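Local coordinates for protein PspGI restriction endonuclease (Pyrococcus sp. GI-H, PDB 3BM3) that probably cleaves DNA at a specific sequence as a type II restriction endonuclease, held here in complex with its substrate DNA, at residues R166-R178 with Y199-R211. The protein carries 2 engineered substitutions. Sequence-based numbering, arbitrary orientation.
Sequences RWREAVGEAQILR and YSAIAMLDNGIDR. With nucleotides of chain A; nucleotides of chain B.
Trp167 is the bump and the first turns of helix 199-206 are the hollow: its indole enters a knob-into-hole socket made by Tyr199, Ser200, Ala203 and Met204. With CG set between the backbone N and the carbonyl carbon (chi1 62°), the ring lies under Ser200, whose CB stands 3.4 Å from the centroid of the five-membered ring, a CH-pi contact almost on the ring normal. Trp167 CH2 meets Ala203 CB at 3.7 Å; in the conformer given, CG of selenomethionine Met204 lies 3.5 Å from Trp167 CE3. Tyr199 CE2 comes to the indole edge at Trp167 CZ2 (3.8 Å), the ring planes 77° apart. Arg168 CG lies on the opposite indole face, and its guanidinium sets one face over Trp167 CZ2 before reaching a DNA phosphate and Glu135 of the second subunit. Were the indole replaced by an alanine, the socket would probably be left unfilled and Ser200 CB without the ring it rests on. The helices, 3° apart, are consecutive beta-alpha-beta crossovers joining parallel strands 155-160, 186-191 and 211-214 of this PDDEXK-clan fold. Further along, Val171 fits by two branches, CG1 against Asn207 and CG2 against Ile209 CD1 at 3.7 Å. Ala174 CB fills the hollow left by Gly208, which has no side chain. Gly208 O accepts two side-on hydrogen bonds, from Arg178 NE on an in-plane lone pair (2.9 Å) and from Arg178 NH2 above that plane (2.7 Å), the latter also salt-bridged to Asp210 OD2.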
loop_
_atom_site.group_PDB
_atom_site.type_symbol
_atom_site.label_atom_id
_atom_site.label_comp_id
_atom_site.label_asym_id
_atom_site.label_seq_id
_atom_site.Cartn_x
_atom_site.Cartn_y
_atom_site.Cartn_z
ATOM N N ARG C 166 2.581 3.828 1.237
ATOM C CA ARG C 166 1.137 3.752 1.166
ATOM C C ARG C 166 0.436 5.099 1.291
ATOM O O ARG C 166 -0.765 5.228 1.068
ATOM C CB ARG C 166 0.632 2.720 2.193
ATOM C CG ARG C 166 0.969 1.293 1.778
ATOM C CD ARG C 166 0.560 0.276 2.800
ATOM N NE ARG C 166 1.590 0.164 3.801
ATOM C CZ ARG C 166 1.607 0.785 4.971
ATOM N NH1 ARG C 166 0.594 1.536 5.394
ATOM N NH2 ARG C 166 2.666 0.632 5.730
ATOM N N TRP C 167 1.187 6.124 1.664
ATOM C CA TRP C 167 0.671 7.482 1.615
ATOM C C TRP C 167 0.143 7.844 0.244
ATOM O O TRP C 167 -0.758 8.644 0.145
ATOM C CB TRP C 167 1.726 8.491 2.026
ATOM C CG TRP C 167 2.902 8.555 1.217
ATOM C CD1 TRP C 167 4.065 7.847 1.404
ATOM C CD2 TRP C 167 3.119 9.396 0.110
ATOM N NE1 TRP C 167 4.985 8.204 0.463
ATOM C CE2 TRP C 167 4.427 9.157 -0.349
ATOM C CE3 TRP C 167 2.327 10.339 -0.558
ATOM C CZ2 TRP C 167 4.958 9.831 -1.445
ATOM C CZ3 TRP C 167 2.869 11.021 -1.608
ATOM C CH2 TRP C 167 4.153 10.746 -2.073
ATOM N N ARG C 168 0.705 7.268 -0.822
ATOM C CA ARG C 168 0.174 7.577 -2.149
ATOM C C ARG C 168 -1.279 7.110 -2.305
ATOM O O ARG C 168 -1.984 7.627 -3.142
ATOM C CB ARG C 168 1.047 7.027 -3.259
ATOM C CG ARG C 168 2.382 7.737 -3.345
ATOM C CD ARG C 168 3.087 7.402 -4.634
ATOM N NE ARG C 168 4.385 8.063 -4.718
ATOM C CZ ARG C 168 5.465 7.672 -4.065
ATOM N NH1 ARG C 168 5.448 6.553 -3.330
ATOM N NH2 ARG C 168 6.600 8.348 -4.187
ATOM N N GLU C 169 -1.712 6.122 -1.504
ATOM C CA GLU C 169 -3.093 5.700 -1.479
ATOM C C GLU C 169 -3.983 6.864 -1.103
ATOM O O GLU C 169 -5.055 7.018 -1.638
ATOM C CB GLU C 169 -3.337 4.580 -0.512
ATOM C CG GLU C 169 -2.644 3.292 -0.925
ATOM C CD GLU C 169 -2.830 2.167 0.054
ATOM O OE1 GLU C 169 -3.350 2.410 1.163
ATOM O OE2 GLU C 169 -2.452 1.050 -0.341
ATOM N N ALA C 170 -3.500 7.677 -0.163
ATOM C CA ALA C 170 -4.281 8.820 0.311
ATOM C C ALA C 170 -4.376 9.868 -0.782
ATOM O O ALA C 170 -5.448 10.462 -0.973
ATOM C CB ALA C 170 -3.652 9.392 1.548
ATOM N N VAL C 171 -3.286 10.075 -1.521
ATOM C CA VAL C 171 -3.253 11.013 -2.639
ATOM C C VAL C 171 -4.247 10.501 -3.677
ATOM O O VAL C 171 -5.044 11.243 -4.189
ATOM C CB VAL C 171 -1.868 11.169 -3.242
ATOM C CG1 VAL C 171 -1.896 12.088 -4.483
ATOM C CG2 VAL C 171 -0.838 11.700 -2.212
ATOM N N GLY C 172 -4.251 9.194 -3.891
ATOM C CA GLY C 172 -5.175 8.552 -4.830
ATOM C C GLY C 172 -6.606 8.754 -4.415
ATOM O O GLY C 172 -7.455 9.168 -5.210
ATOM N N GLU C 173 -6.899 8.461 -3.150
ATOM C CA GLU C 173 -8.227 8.631 -2.616
ATOM C C GLU C 173 -8.699 10.093 -2.765
ATOM O O GLU C 173 -9.810 10.391 -3.213
ATOM C CB GLU C 173 -8.267 8.193 -1.158
ATOM C CG GLU C 173 -9.616 8.324 -0.573
ATOM C CD GLU C 173 -9.700 7.882 0.856
ATOM O OE1 GLU C 173 -8.703 7.364 1.390
ATOM O OE2 GLU C 173 -10.763 8.108 1.451
ATOM N N ALA C 174 -7.817 10.996 -2.393
ATOM C CA ALA C 174 -8.103 12.433 -2.452
ATOM C C ALA C 174 -8.423 12.830 -3.887
ATOM O O ALA C 174 -9.347 13.615 -4.132
ATOM C CB ALA C 174 -6.912 13.239 -1.896
ATOM N N GLN C 175 -7.678 12.292 -4.839
ATOM C CA GLN C 175 -7.891 12.656 -6.239
ATOM C C GLN C 175 -9.264 12.173 -6.684
ATOM O O GLN C 175 -10.024 12.905 -7.307
ATOM C CB GLN C 175 -6.789 12.042 -7.105
ATOM C CG GLN C 175 -7.135 11.883 -8.585
ATOM C CD GLN C 175 -7.512 13.189 -9.256
ATOM O OE1 GLN C 175 -7.078 14.278 -8.809
ATOM N NE2 GLN C 175 -8.339 13.100 -10.343
ATOM N N ILE C 176 -9.587 10.933 -6.349
ATOM C CA ILE C 176 -10.879 10.379 -6.719
ATOM C C ILE C 176 -12.017 11.231 -6.148
ATOM O O ILE C 176 -12.959 11.576 -6.847
ATOM C CB ILE C 176 -11.005 8.937 -6.268
ATOM C CG1 ILE C 176 -9.971 8.095 -7.046
ATOM C CG2 ILE C 176 -12.409 8.380 -6.529
ATOM C CD1 ILE C 176 -9.732 6.720 -6.364
ATOM N N LEU C 177 -11.872 11.626 -4.885
ATOM C CA LEU C 177 -12.877 12.439 -4.190
ATOM C C LEU C 177 -12.937 13.859 -4.735
ATOM O O LEU C 177 -14.024 14.389 -4.950
ATOM C CB LEU C 177 -12.557 12.442 -2.716
ATOM C CG LEU C 177 -12.903 11.099 -2.050
ATOM C CD1 LEU C 177 -12.324 11.067 -0.642
ATOM C CD2 LEU C 177 -14.426 10.842 -2.061
ATOM N N ARG C 178 -11.782 14.447 -5.001
ATOM C CA ARG C 178 -11.735 15.795 -5.574
ATOM C C ARG C 178 -12.309 15.831 -6.967
ATOM O O ARG C 178 -12.986 16.810 -7.360
ATOM C CB ARG C 178 -10.323 16.335 -5.551
ATOM C CG ARG C 178 -9.946 16.720 -4.189
ATOM C CD ARG C 178 -8.606 17.369 -4.086
ATOM N NE ARG C 178 -8.282 17.396 -2.668
ATOM C CZ ARG C 178 -8.736 18.304 -1.792
ATOM N NH1 ARG C 178 -9.500 19.325 -2.185
ATOM N NH2 ARG C 178 -8.400 18.207 -0.515
ATOM N N TYR C 199 9.298 14.080 1.940
ATOM C CA TYR C 199 8.754 14.058 0.584
ATOM C C TYR C 199 7.272 13.750 0.650
ATOM O O TYR C 199 6.478 14.402 -0.019
ATOM C CB TYR C 199 9.453 13.068 -0.323
ATOM C CG TYR C 199 8.847 13.002 -1.684
ATOM C CD1 TYR C 199 9.028 14.025 -2.587
ATOM C CD2 TYR C 199 8.103 11.889 -2.091
ATOM C CE1 TYR C 199 8.447 13.975 -3.847
ATOM C CE2 TYR C 199 7.561 11.818 -3.336
ATOM C CZ TYR C 199 7.715 12.866 -4.219
ATOM O OH TYR C 199 7.158 12.758 -5.468
ATOM N N SER C 200 6.905 12.754 1.464
ATOM C CA SER C 200 5.516 12.338 1.498
ATOM C C SER C 200 4.649 13.502 1.958
ATOM O O SER C 200 3.575 13.735 1.408
ATOM C CB SER C 200 5.344 11.087 2.346
ATOM O OG SER C 200 5.508 11.319 3.711
ATOM N N ALA C 201 5.144 14.252 2.938
ATOM C CA ALA C 201 4.381 15.386 3.492
ATOM C C ALA C 201 4.174 16.428 2.400
ATOM O O ALA C 201 3.059 16.881 2.117
ATOM C CB ALA C 201 5.103 15.973 4.698
ATOM N N ILE C 202 5.276 16.818 1.781
ATOM C CA ILE C 202 5.252 17.873 0.766
ATOM C C ILE C 202 4.412 17.467 -0.445
ATOM O O ILE C 202 3.536 18.192 -0.882
ATOM C CB ILE C 202 6.680 18.247 0.357
ATOM C CG1 ILE C 202 7.410 18.845 1.568
ATOM C CG2 ILE C 202 6.650 19.223 -0.796
ATOM C CD1 ILE C 202 8.873 19.109 1.306
ATOM N N ALA C 203 4.689 16.289 -0.997
ATOM C CA ALA C 203 3.939 15.786 -2.139
ATOM C C ALA C 203 2.433 15.697 -1.813
ATOM O O ALA C 203 1.617 16.091 -2.589
ATOM C CB ALA C 203 4.491 14.418 -2.572
HETATM N N MSE C 204 2.085 15.176 -0.644
HETATM C CA MSE C 204 0.685 15.114 -0.249
HETATM C C MSE C 204 0.061 16.503 -0.270
HETATM O O MSE C 204 -0.963 16.730 -0.913
HETATM C CB MSE C 204 0.537 14.514 1.138
HETATM C CG MSE C 204 0.943 13.084 1.168
HETATM SE SE MSE C 204 0.363 12.207 2.795
HETATM C CE MSE C 204 -0.986 11.086 1.949
ATOM N N LEU C 205 0.706 17.431 0.418
ATOM C CA LEU C 205 0.144 18.764 0.547
ATOM C C LEU C 205 -0.005 19.496 -0.803
ATOM O O LEU C 205 -0.848 20.410 -0.951
ATOM C CB LEU C 205 0.949 19.585 1.537
ATOM C CG LEU C 205 0.877 19.060 2.948
ATOM C CD1 LEU C 205 1.902 19.798 3.755
ATOM C CD2 LEU C 205 -0.544 19.275 3.520
ATOM N N ASP C 206 0.820 19.128 -1.774
ATOM C CA ASP C 206 0.763 19.701 -3.097
ATOM C C ASP C 206 -0.202 18.978 -3.996
ATOM O O ASP C 206 -0.458 19.418 -5.123
ATOM C CB ASP C 206 2.159 19.711 -3.705
ATOM C CG ASP C 206 2.995 20.865 -3.209
ATOM O OD1 ASP C 206 2.422 21.891 -2.752
ATOM O OD2 ASP C 206 4.228 20.755 -3.304
ATOM N N ASN C 207 -0.754 17.875 -3.487
ATOM C CA ASN C 207 -1.534 16.947 -4.302
ATOM C C ASN C 207 -2.793 16.429 -3.629
ATOM O O ASN C 207 -3.134 15.248 -3.735
ATOM C CB ASN C 207 -0.642 15.825 -4.803
ATOM C CG ASN C 207 0.350 16.315 -5.803
ATOM O OD1 ASN C 207 0.002 16.533 -6.952
ATOM N ND2 ASN C 207 1.567 16.540 -5.367
ATOM N N GLY C 208 -3.525 17.345 -2.999
ATOM C CA GLY C 208 -4.881 17.076 -2.590
ATOM C C GLY C 208 -5.133 16.754 -1.145
ATOM O O GLY C 208 -6.288 16.547 -0.747
ATOM N N ILE C 209 -4.076 16.749 -0.357
ATOM C CA ILE C 209 -4.203 16.535 1.069
ATOM C C ILE C 209 -4.063 17.902 1.708
ATOM O O ILE C 209 -3.076 18.605 1.480
ATOM C CB ILE C 209 -3.176 15.537 1.596
ATOM C CG1 ILE C 209 -3.513 14.129 1.097
ATOM C CG2 ILE C 209 -3.193 15.509 3.104
ATOM C CD1 ILE C 209 -3.132 13.866 -0.255
ATOM N N ASP C 210 -5.068 18.281 2.480
ATOM C CA ASP C 210 -5.076 19.610 3.087
ATOM C C ASP C 210 -4.198 19.780 4.280
ATOM O O ASP C 210 -3.667 20.852 4.489
ATOM C CB ASP C 210 -6.484 20.012 3.455
ATOM C CG ASP C 210 -7.335 20.079 2.262
ATOM O OD1 ASP C 210 -7.122 21.020 1.451
ATOM O OD2 ASP C 210 -8.122 19.155 2.068
ATOM N N ARG C 211 -4.095 18.718 5.083
ATOM C CA ARG C 211 -3.380 18.724 6.356
ATOM C C ARG C 211 -2.754 17.351 6.566
ATOM O O ARG C 211 -3.386 16.325 6.283
ATOM C CB ARG C 211 -4.305 19.067 7.528
ATOM C CG ARG C 211 -5.041 20.386 7.356
ATOM C CD ARG C 211 -5.883 20.734 8.559
ATOM N NE ARG C 211 -5.143 21.166 9.739
ATOM C CZ ARG C 211 -4.618 22.375 9.932
ATOM N NH1 ARG C 211 -4.659 23.303 8.989
ATOM N NH2 ARG C 211 -3.998 22.640 11.077
ATOM P P DC A 5 -2.717 0.653 8.403
ATOM O OP1 DC A 5 -2.513 1.408 9.651
ATOM O OP2 DC A 5 -2.781 1.365 7.099
ATOM O "O5'" DC A 5 -1.564 -0.440 8.310
ATOM C "C5'" DC A 5 -1.357 -1.336 9.389
ATOM C "C4'" DC A 5 -0.296 -2.340 9.012
ATOM O "O4'" DC A 5 -0.785 -3.076 7.877
ATOM C "C3'" DC A 5 1.022 -1.696 8.583
ATOM O "O3'" DC A 5 2.094 -2.258 9.326
ATOM C "C2'" DC A 5 1.161 -2.030 7.110
ATOM C "C1'" DC A 5 0.246 -3.221 6.920
ATOM N N1 DC A 5 -0.374 -3.247 5.593
ATOM C C2 DC A 5 -0.338 -4.425 4.855
ATOM O O2 DC A 5 0.138 -5.443 5.381
ATOM N N3 DC A 5 -0.830 -4.433 3.594
ATOM C C4 DC A 5 -1.366 -3.318 3.082
ATOM N N4 DC A 5 -1.810 -3.354 1.825
ATOM C C5 DC A 5 -1.463 -2.116 3.838
ATOM C C6 DC A 5 -0.960 -2.123 5.075
ATOM P P DG A 7 4.766 -6.521 13.625
ATOM O OP1 DG A 7 3.886 -7.550 13.030
ATOM O OP2 DG A 7 5.614 -6.851 14.794
ATOM O "O5'" DG A 7 5.721 -5.936 12.499
ATOM C "C5'" DG A 7 5.238 -5.590 11.209
ATOM C "C4'" DG A 7 6.416 -5.394 10.286
ATOM O "O4'" DG A 7 5.965 -4.978 8.974
ATOM C "C3'" DG A 7 7.378 -4.300 10.750
ATOM O "O3'" DG A 7 8.689 -4.611 10.288
ATOM C "C2'" DG A 7 6.883 -3.096 9.975
ATOM C "C1'" DG A 7 6.645 -3.776 8.647
ATOM N N9 DG A 7 5.832 -3.039 7.689
ATOM C C8 DG A 7 5.307 -1.776 7.841
ATOM N N7 DG A 7 4.660 -1.364 6.788
ATOM C C5 DG A 7 4.756 -2.417 5.891
ATOM C C6 DG A 7 4.262 -2.547 4.572
ATOM O O6 DG A 7 3.639 -1.720 3.896
ATOM N N1 DG A 7 4.567 -3.790 4.030
ATOM C C2 DG A 7 5.273 -4.780 4.674
ATOM N N2 DG A 7 5.451 -5.924 3.990
ATOM N N3 DG A 7 5.760 -4.662 5.893
ATOM C C4 DG A 7 5.465 -3.466 6.442
ATOM P P DA B 4 8.821 5.296 -2.869
ATOM O OP1 DA B 4 8.774 6.300 -3.962
ATOM O OP2 DA B 4 7.958 5.462 -1.675
ATOM O "O5'" DA B 4 8.515 3.889 -3.527
ATOM C "C5'" DA B 4 9.453 3.312 -4.422
ATOM C "C4'" DA B 4 9.285 1.815 -4.437
ATOM O "O4'" DA B 4 9.857 1.233 -3.243
ATOM C "C3'" DA B 4 7.823 1.385 -4.461
ATOM O "O3'" DA B 4 7.703 0.294 -5.352
ATOM C "C2'" DA B 4 7.547 0.973 -3.024
ATOM C "C1'" DA B 4 8.894 0.417 -2.596
ATOM N N9 DA B 4 9.149 0.495 -1.160
ATOM C C8 DA B 4 8.947 1.564 -0.321
ATOM N N7 DA B 4 9.301 1.338 0.918
ATOM C C5 DA B 4 9.764 0.028 0.897
ATOM C C6 DA B 4 10.289 -0.800 1.896
ATOM N N6 DA B 4 10.450 -0.414 3.163
ATOM N N1 DA B 4 10.654 -2.055 1.545
ATOM C C2 DA B 4 10.494 -2.434 0.267
ATOM N N3 DA B 4 10.013 -1.740 -0.766
ATOM C C4 DA B 4 9.665 -0.505 -0.375
HETATM O O HOH W 1 -4.912 14.006 -4.887
HETATM O O HOH W 2 -9.193 21.502 -0.072
#